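Local structure of lipoprotein (Mycoplasma mycoides subsp. capri, 7ADK) at residues V460-T465 against F489-I494; E500-A505 against A548-K553; G694-Y699 against L748-A753. The protein is a lipoprotein that probably acts as a chymotrypsin-like (clan PA) peptidase of the mycoplasma DUF31 family. All coordinates share one frame; numbering follows the deposited sequence.

Interaction 1 (V460-T465 against F489-I494)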
# COMPACT_ATOMS: atom_id res chain seq x y z
N VAL B 460 -24.02 15.36 -9.36
CA VAL B 460 -23.47 16.55 -8.70
C VAL B 460 -22.03 16.87 -9.10
O VAL B 460 -21.65 18.03 -9.07
CB VAL B 460 -23.61 16.48 -7.17
CG1 VAL B 460 -25.08 16.49 -6.77
CG2 VAL B 460 -22.91 15.31 -6.51
N SER B 461 -21.24 15.87 -9.48
CA SER B 461 -19.88 16.07 -9.99
C SER B 461 -19.36 14.91 -10.84
O SER B 461 -19.83 13.78 -10.74
CB SER B 461 -18.88 16.40 -8.87
OG SER B 461 -18.78 15.29 -7.99
N PHE B 462 -18.41 15.22 -11.71
CA PHE B 462 -17.70 14.34 -12.65
C PHE B 462 -16.22 14.61 -12.49
O PHE B 462 -15.82 15.76 -12.36
CB PHE B 462 -18.22 14.64 -14.07
CG PHE B 462 -17.26 14.34 -15.21
CD1 PHE B 462 -16.83 13.03 -15.41
CD2 PHE B 462 -16.81 15.38 -16.05
CE1 PHE B 462 -15.95 12.75 -16.46
CE2 PHE B 462 -15.96 15.09 -17.14
CZ PHE B 462 -15.54 13.77 -17.34
N SER B 463 -15.37 13.59 -12.49
CA SER B 463 -13.93 13.80 -12.36
C SER B 463 -13.09 12.85 -13.22
O SER B 463 -13.53 11.76 -13.54
CB SER B 463 -13.54 13.73 -10.89
OG SER B 463 -12.25 14.24 -10.68
N LEU B 464 -11.87 13.28 -13.56
CA LEU B 464 -10.86 12.55 -14.35
C LEU B 464 -9.55 12.57 -13.56
O LEU B 464 -8.94 13.63 -13.46
CB LEU B 464 -10.70 13.29 -15.69
CG LEU B 464 -11.94 13.36 -16.58
CD1 LEU B 464 -11.73 14.40 -17.67
CD2 LEU B 464 -12.24 12.03 -17.27
N THR B 465 -9.07 11.46 -13.00
CA THR B 465 -7.71 11.38 -12.45
C THR B 465 -6.79 10.50 -13.27
O THR B 465 -7.10 9.34 -13.55
CB THR B 465 -7.62 11.13 -10.94
OG1 THR B 465 -6.28 11.19 -10.50
CG2 THR B 465 -8.15 9.83 -10.39
N PHE B 489 -8.94 16.25 -12.18
CA PHE B 489 -9.74 17.38 -12.64
C PHE B 489 -11.20 17.08 -12.31
O PHE B 489 -11.76 16.15 -12.87
CB PHE B 489 -9.52 17.59 -14.15
CG PHE B 489 -8.07 17.77 -14.52
CD1 PHE B 489 -7.27 16.65 -14.76
CD2 PHE B 489 -7.51 19.05 -14.57
CE1 PHE B 489 -5.90 16.80 -14.98
CE2 PHE B 489 -6.14 19.20 -14.81
CZ PHE B 489 -5.33 18.07 -15.00
N THR B 490 -11.81 17.85 -11.42
CA THR B 490 -13.21 17.65 -11.00
C THR B 490 -14.07 18.79 -11.49
O THR B 490 -13.73 19.94 -11.28
CB THR B 490 -13.33 17.49 -9.48
OG1 THR B 490 -12.53 16.42 -9.04
CG2 THR B 490 -14.74 17.17 -9.01
N PHE B 491 -15.20 18.48 -12.10
CA PHE B 491 -16.14 19.43 -12.68
C PHE B 491 -17.48 19.34 -11.97
O PHE B 491 -17.98 18.26 -11.67
CB PHE B 491 -16.29 19.19 -14.18
CG PHE B 491 -14.98 19.15 -14.94
CD1 PHE B 491 -14.25 17.96 -15.02
CD2 PHE B 491 -14.49 20.31 -15.55
CE1 PHE B 491 -13.03 17.92 -15.71
CE2 PHE B 491 -13.29 20.26 -16.29
CZ PHE B 491 -12.57 19.06 -16.37
N SER B 492 -18.08 20.50 -11.71
CA SER B 492 -19.31 20.67 -10.95
C SER B 492 -20.21 21.72 -11.60
O SER B 492 -19.70 22.67 -12.19
CB SER B 492 -18.97 21.07 -9.52
OG SER B 492 -18.17 22.23 -9.48
N PRO B 493 -21.54 21.56 -11.54
CA PRO B 493 -22.48 22.47 -12.19
C PRO B 493 -22.70 23.79 -11.43
O PRO B 493 -22.61 23.85 -10.21
CB PRO B 493 -23.78 21.67 -12.25
CG PRO B 493 -23.73 20.79 -11.01
CD PRO B 493 -22.24 20.48 -10.88
N ILE B 494 -23.06 24.84 -12.16
CA ILE B 494 -23.32 26.19 -11.66
C ILE B 494 -24.58 26.75 -12.35
O ILE B 494 -24.92 26.36 -13.47
CB ILE B 494 -22.03 27.04 -11.82
CG1 ILE B 494 -21.23 27.01 -10.52
CG2 ILE B 494 -22.23 28.46 -12.30
CD1 ILE B 494 -19.95 27.83 -10.51
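V460 enters the pairing through its backbone, its O lying beside CD of P493. S461 follows with its CA 3.4 Å from F491 O, a CA-H...O contact at the start of the antiparallel ladder. F462 forms a hydrogen-bonded pair with F491: F462 N reaches F491 O at 3.1 Å, and F491 N returns to F462 O at 2.8 Å. With CG of F462 turned anti to its N (chi1 154°) and that of F491 beside its own N, the two phenyl groups lie alongside and point the same way. Their planes are 22° apart, but they are slid so far, with centroids 5.7 Å apart, that they barely overlap; CD2 of F462 meets CD1 of F491 at 3.8 Å. S463 turns to the opposite face, at a non-hydrogen-bonded pair, where its OG shares a hydrogen bond of 2.7 Å with T490 OG1. L464 restores backbone pairing with F489 in both directions. The axes, 167° apart, show antiparallel strands, and the alternating pair types make a regular ladder in the antiparallel sheet of the DUF31 peptidase-family region. Strand 289-293 pairs with 461-465 on its other side, and strand 556-562 with 489-493, so both are interior strands; L550 packs on F462 and F491.

Interaction 2 (E500-A505 against A548-K553)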
# COMPACT_ATOMS: atom_id res chain seq x y z
N GLU B 500 -25.00 16.35 -17.59
CA GLU B 500 -25.30 15.73 -18.89
C GLU B 500 -25.35 16.69 -20.09
O GLU B 500 -25.26 16.23 -21.23
CB GLU B 500 -26.59 14.90 -18.88
CG GLU B 500 -26.44 13.49 -18.30
CD GLU B 500 -27.56 12.55 -18.77
OE1 GLU B 500 -28.71 12.99 -18.94
OE2 GLU B 500 -27.31 11.39 -19.11
N ASP B 501 -25.45 18.00 -19.91
CA ASP B 501 -25.35 18.93 -21.04
C ASP B 501 -23.93 18.96 -21.65
O ASP B 501 -23.77 19.42 -22.78
CB ASP B 501 -25.78 20.34 -20.64
CG ASP B 501 -27.19 20.44 -20.06
OD1 ASP B 501 -28.05 19.60 -20.39
OD2 ASP B 501 -27.45 21.40 -19.30
N ALA B 502 -22.92 18.47 -20.93
CA ALA B 502 -21.51 18.53 -21.31
C ALA B 502 -20.81 17.15 -21.40
O ALA B 502 -19.80 17.01 -22.09
CB ALA B 502 -20.82 19.44 -20.30
N VAL B 503 -21.32 16.13 -20.69
CA VAL B 503 -20.83 14.74 -20.70
C VAL B 503 -21.95 13.77 -21.08
O VAL B 503 -22.96 13.71 -20.41
CB VAL B 503 -20.23 14.35 -19.33
CG1 VAL B 503 -19.76 12.91 -19.29
CG2 VAL B 503 -19.04 15.22 -18.99
N THR B 504 -21.76 12.97 -22.14
CA THR B 504 -22.84 12.16 -22.75
C THR B 504 -22.36 10.76 -23.11
O THR B 504 -21.34 10.63 -23.77
CB THR B 504 -23.37 12.87 -24.01
OG1 THR B 504 -23.83 14.18 -23.75
CG2 THR B 504 -24.51 12.14 -24.70
N ALA B 505 -23.10 9.70 -22.78
CA ALA B 505 -22.87 8.38 -23.37
C ALA B 505 -23.44 8.32 -24.80
O ALA B 505 -24.65 8.44 -24.99
CB ALA B 505 -23.49 7.31 -22.46
N ALA B 548 -14.96 22.50 -23.97
CA ALA B 548 -15.31 23.88 -24.29
C ALA B 548 -16.62 24.34 -23.61
O ALA B 548 -16.89 25.55 -23.55
CB ALA B 548 -15.39 24.06 -25.79
N LYS B 549 -17.40 23.42 -23.04
CA LYS B 549 -18.45 23.70 -22.06
C LYS B 549 -18.32 22.86 -20.78
O LYS B 549 -19.32 22.50 -20.18
CB LYS B 549 -19.86 23.72 -22.67
CG LYS B 549 -20.33 22.40 -23.30
CD LYS B 549 -21.82 22.45 -23.63
CE LYS B 549 -22.18 21.40 -24.67
NZ LYS B 549 -23.61 21.29 -24.92
N LEU B 550 -17.10 22.60 -20.33
CA LEU B 550 -16.79 22.30 -18.92
C LEU B 550 -15.84 23.34 -18.32
O LEU B 550 -15.90 23.59 -17.12
CB LEU B 550 -16.19 20.90 -18.77
CG LEU B 550 -17.13 19.71 -18.95
CD1 LEU B 550 -16.33 18.43 -18.81
CD2 LEU B 550 -18.24 19.67 -17.91
N LEU B 551 -15.00 23.96 -19.14
CA LEU B 551 -14.15 25.09 -18.75
C LEU B 551 -14.82 26.46 -18.96
O LEU B 551 -14.22 27.50 -18.73
CB LEU B 551 -12.80 24.96 -19.46
CG LEU B 551 -12.09 23.62 -19.27
CD1 LEU B 551 -10.85 23.54 -20.11
CD2 LEU B 551 -11.72 23.39 -17.85
N ASP B 552 -16.10 26.47 -19.36
CA ASP B 552 -16.94 27.66 -19.38
C ASP B 552 -17.40 28.03 -17.96
O ASP B 552 -18.32 27.43 -17.40
CB ASP B 552 -18.12 27.41 -20.34
CG ASP B 552 -19.02 28.62 -20.56
OD1 ASP B 552 -18.80 29.68 -19.94
OD2 ASP B 552 -19.95 28.51 -21.39
N LYS B 553 -16.75 29.05 -17.37
CA LYS B 553 -16.92 29.47 -15.97
C LYS B 553 -18.31 30.01 -15.62
O LYS B 553 -18.66 30.06 -14.44
CB LYS B 553 -15.82 30.49 -15.62
CG LYS B 553 -14.42 29.86 -15.60
CD LYS B 553 -13.33 30.86 -15.23
CE LYS B 553 -11.94 30.26 -15.26
NZ LYS B 553 -10.89 31.18 -14.95
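K549 and D501 supply the polar link of this contact, a hydrogen bond from lysine to backbone. NZ of K549 lies 2.8 Å from D501 O, and the C=O...N angle of 161° places the donor nearly along the C=O axis. A chi1 of 62° tucks CG of K549 over the backbone, flanked by N and C, and from there the lysine chain runs extended, so that CD and CE also pass close to the same oxygen before NZ arrives. The carboxylate of D501 is not the partner: its OD1 stays 6.6 Å from K549 NZ, while OD2 accepts a hydrogen bond from the backbone N of K498.

Apolar contacts gather on A502 and L550. The A502 methyl points towards 548-553, with CB 3.5 Å from L550 CD2 and 4.2 Å from K549 CG, so it sits beside both the leucine tip and the root of the lysine chain. CD1, the other branch of L550, approaches V503 CG2 at 4.2 Å. L550 also packs on F462 and F491.

Backbone pairing is absent between the two segments. Instead, A502 and T504 pair with D546 and E544 of strand 541-546. The 548-553 loop connects that strand to 556-562 in the antiparallel sheet and closes against the start of strand 503-507. The chemistry therefore implies a join of two characters: a buried methyl-leucine contact and, at the more exposed side, a lysine whose ammonium group is bonded to a backbone carbonyl, to which the more distant D501 carboxylate would probably add only a weak attraction.

Interaction 3 (G694-Y699 against L748-A753)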
# COMPACT_ATOMS: atom_id res chain seq x y z
N GLY B 694 4.45 -7.67 -22.83
CA GLY B 694 3.18 -7.89 -22.16
C GLY B 694 3.05 -9.31 -21.61
O GLY B 694 4.03 -10.04 -21.45
N ASN B 695 1.82 -9.72 -21.33
CA ASN B 695 1.45 -11.12 -21.09
C ASN B 695 0.36 -11.55 -22.08
O ASN B 695 0.11 -10.85 -23.06
CB ASN B 695 1.14 -11.32 -19.59
CG ASN B 695 2.34 -11.11 -18.68
OD1 ASN B 695 2.24 -10.50 -17.64
ND2 ASN B 695 3.52 -11.58 -19.00
N PHE B 696 -0.21 -12.73 -21.88
CA PHE B 696 -0.90 -13.47 -22.94
C PHE B 696 -2.30 -13.92 -22.50
O PHE B 696 -2.89 -13.38 -21.56
CB PHE B 696 0.00 -14.64 -23.35
CG PHE B 696 1.44 -14.25 -23.65
CD1 PHE B 696 1.77 -13.73 -24.91
CD2 PHE B 696 2.44 -14.38 -22.66
CE1 PHE B 696 3.08 -13.33 -25.18
CE2 PHE B 696 3.75 -13.98 -22.94
CZ PHE B 696 4.07 -13.45 -24.19
N PHE B 697 -2.85 -14.91 -23.20
CA PHE B 697 -4.09 -15.58 -22.86
C PHE B 697 -3.98 -16.59 -21.70
O PHE B 697 -2.95 -17.21 -21.47
CB PHE B 697 -4.62 -16.25 -24.12
CG PHE B 697 -4.80 -15.35 -25.33
CD1 PHE B 697 -5.60 -14.20 -25.24
CD2 PHE B 697 -4.21 -15.70 -26.56
CE1 PHE B 697 -5.79 -13.39 -26.37
CE2 PHE B 697 -4.45 -14.92 -27.69
CZ PHE B 697 -5.23 -13.76 -27.59
N SER B 698 -5.06 -16.74 -20.95
CA SER B 698 -5.19 -17.61 -19.78
C SER B 698 -5.54 -19.06 -20.14
O SER B 698 -6.43 -19.32 -20.94
CB SER B 698 -6.29 -17.03 -18.91
OG SER B 698 -6.39 -17.70 -17.69
N TYR B 699 -4.90 -20.03 -19.49
CA TYR B 699 -5.21 -21.46 -19.60
C TYR B 699 -6.32 -21.86 -18.60
O TYR B 699 -6.31 -22.94 -18.02
CB TYR B 699 -3.92 -22.31 -19.48
CG TYR B 699 -2.94 -22.30 -20.65
CD1 TYR B 699 -2.37 -21.10 -21.12
CD2 TYR B 699 -2.54 -23.51 -21.25
CE1 TYR B 699 -1.43 -21.11 -22.17
CE2 TYR B 699 -1.59 -23.53 -22.29
CZ TYR B 699 -1.04 -22.32 -22.75
OH TYR B 699 -0.09 -22.34 -23.72
N LEU B 748 -9.74 -13.95 -22.45
CA LEU B 748 -9.33 -14.19 -21.06
C LEU B 748 -7.85 -13.78 -20.85
O LEU B 748 -6.96 -14.59 -21.11
CB LEU B 748 -9.58 -15.65 -20.63
CG LEU B 748 -11.03 -16.15 -20.51
CD1 LEU B 748 -11.85 -15.26 -19.59
CD2 LEU B 748 -11.78 -16.32 -21.82
N PRO B 749 -7.58 -12.55 -20.40
CA PRO B 749 -6.26 -12.11 -19.96
C PRO B 749 -5.64 -12.94 -18.83
O PRO B 749 -6.31 -13.29 -17.86
CB PRO B 749 -6.49 -10.67 -19.51
CG PRO B 749 -7.98 -10.55 -19.25
CD PRO B 749 -8.50 -11.43 -20.35
N ARG B 750 -4.33 -13.22 -18.94
CA ARG B 750 -3.58 -14.14 -18.05
C ARG B 750 -3.53 -13.76 -16.57
O ARG B 750 -3.95 -14.55 -15.74
CB ARG B 750 -2.16 -14.35 -18.62
CG ARG B 750 -1.29 -15.31 -17.81
CD ARG B 750 0.11 -15.38 -18.41
NE ARG B 750 0.95 -16.33 -17.68
CZ ARG B 750 2.26 -16.41 -17.70
NH1 ARG B 750 3.01 -15.69 -18.47
NH2 ARG B 750 2.86 -17.25 -16.93
N PHE B 751 -2.96 -12.60 -16.24
CA PHE B 751 -2.66 -12.17 -14.87
C PHE B 751 -3.54 -10.98 -14.48
O PHE B 751 -3.03 -9.90 -14.22
CB PHE B 751 -1.16 -11.84 -14.73
CG PHE B 751 -0.13 -12.97 -14.73
CD1 PHE B 751 -0.41 -14.22 -14.13
CD2 PHE B 751 1.16 -12.71 -15.21
CE1 PHE B 751 0.61 -15.18 -14.01
CE2 PHE B 751 2.17 -13.68 -15.10
CZ PHE B 751 1.90 -14.91 -14.49
N TYR B 752 -4.87 -11.11 -14.46
CA TYR B 752 -5.73 -9.92 -14.35
C TYR B 752 -7.10 -10.16 -13.71
O TYR B 752 -8.13 -10.24 -14.38
CB TYR B 752 -5.86 -9.28 -15.73
CG TYR B 752 -6.16 -7.80 -15.76
CD1 TYR B 752 -5.29 -6.87 -15.15
CD2 TYR B 752 -7.29 -7.33 -16.43
CE1 TYR B 752 -5.59 -5.49 -15.17
CE2 TYR B 752 -7.60 -5.96 -16.45
CZ TYR B 752 -6.75 -5.04 -15.82
OH TYR B 752 -7.11 -3.74 -15.81
N ALA B 753 -7.12 -10.19 -12.38
CA ALA B 753 -8.34 -10.13 -11.60
C ALA B 753 -8.35 -8.93 -10.62
O ALA B 753 -8.34 -9.10 -9.40
CB ALA B 753 -8.54 -11.50 -10.95
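R750 N and F696 O, with S698 N and L748 O, flank a single beta bridge between F697 and P749, which joins two irregular loops in a region assigned to a peptidase family of clan PA. Beyond 748-753 the chain soon enters a Gly-Ala-Ser-Gly run of the kind that carries the nucleophile in serine peptidases of this clan, so the contact probably lies on the approach to that loop. R750 N donates to F696 O at 3.0 Å through a bent hydrogen bond. The arginine CG is anti to the backbone N (chi1 -179°) and the chain stays extended to NE, carrying the guanidinium to a place where NH1 lies near the plane of the F696 ring, at its edge, 4.4 Å from CD2.

N695 crosses the guanidinium obliquely, the amide and guanidinium planes 75° apart, and ND2 stops 4.2 Å from R750 NH1, without a hydrogen bond. The same amide stands almost perpendicular to the F751 ring, at 87°, and presents OD1 to the ring edge, 3.5 Å from CD2. F751 in turn leans over one guanidinium face, its CZ 3.3 Å above that plane and offset towards the rim. Thus R750 is flanked by an aromatic ring of its own segment and two side chains of the other, while its NE is held by K255 O. On the far side of the bridge, L748 O accepts from S698 N at 2.9 Å and also receives a CA-H...O contact from F697 CA at 3.5 Å.

In the fold
Followed from the N terminus, the three contacts come in series, with none nested or crossed. Interaction 1 closes a 23-residue loop between neighbouring strands of the antiparallel sheet; interaction 2 opens shortly afterwards and closes 42 residues, tying the start of strand 503-507 to the loop between strands 541-546 and 556-562. These two touch: F462 CE2 packs 3.6 Å from V503 CG2, and F491 CD2 packs 3.7 Å from L550 CB, so they share one apolar layer on the sheet face that carries F462 and F491. Interaction 3 closes 48 residues and joins two loops beside the mixed sheet. Its centre lies about 34 Å from that of interaction 1 and 37 Å from that of interaction 2.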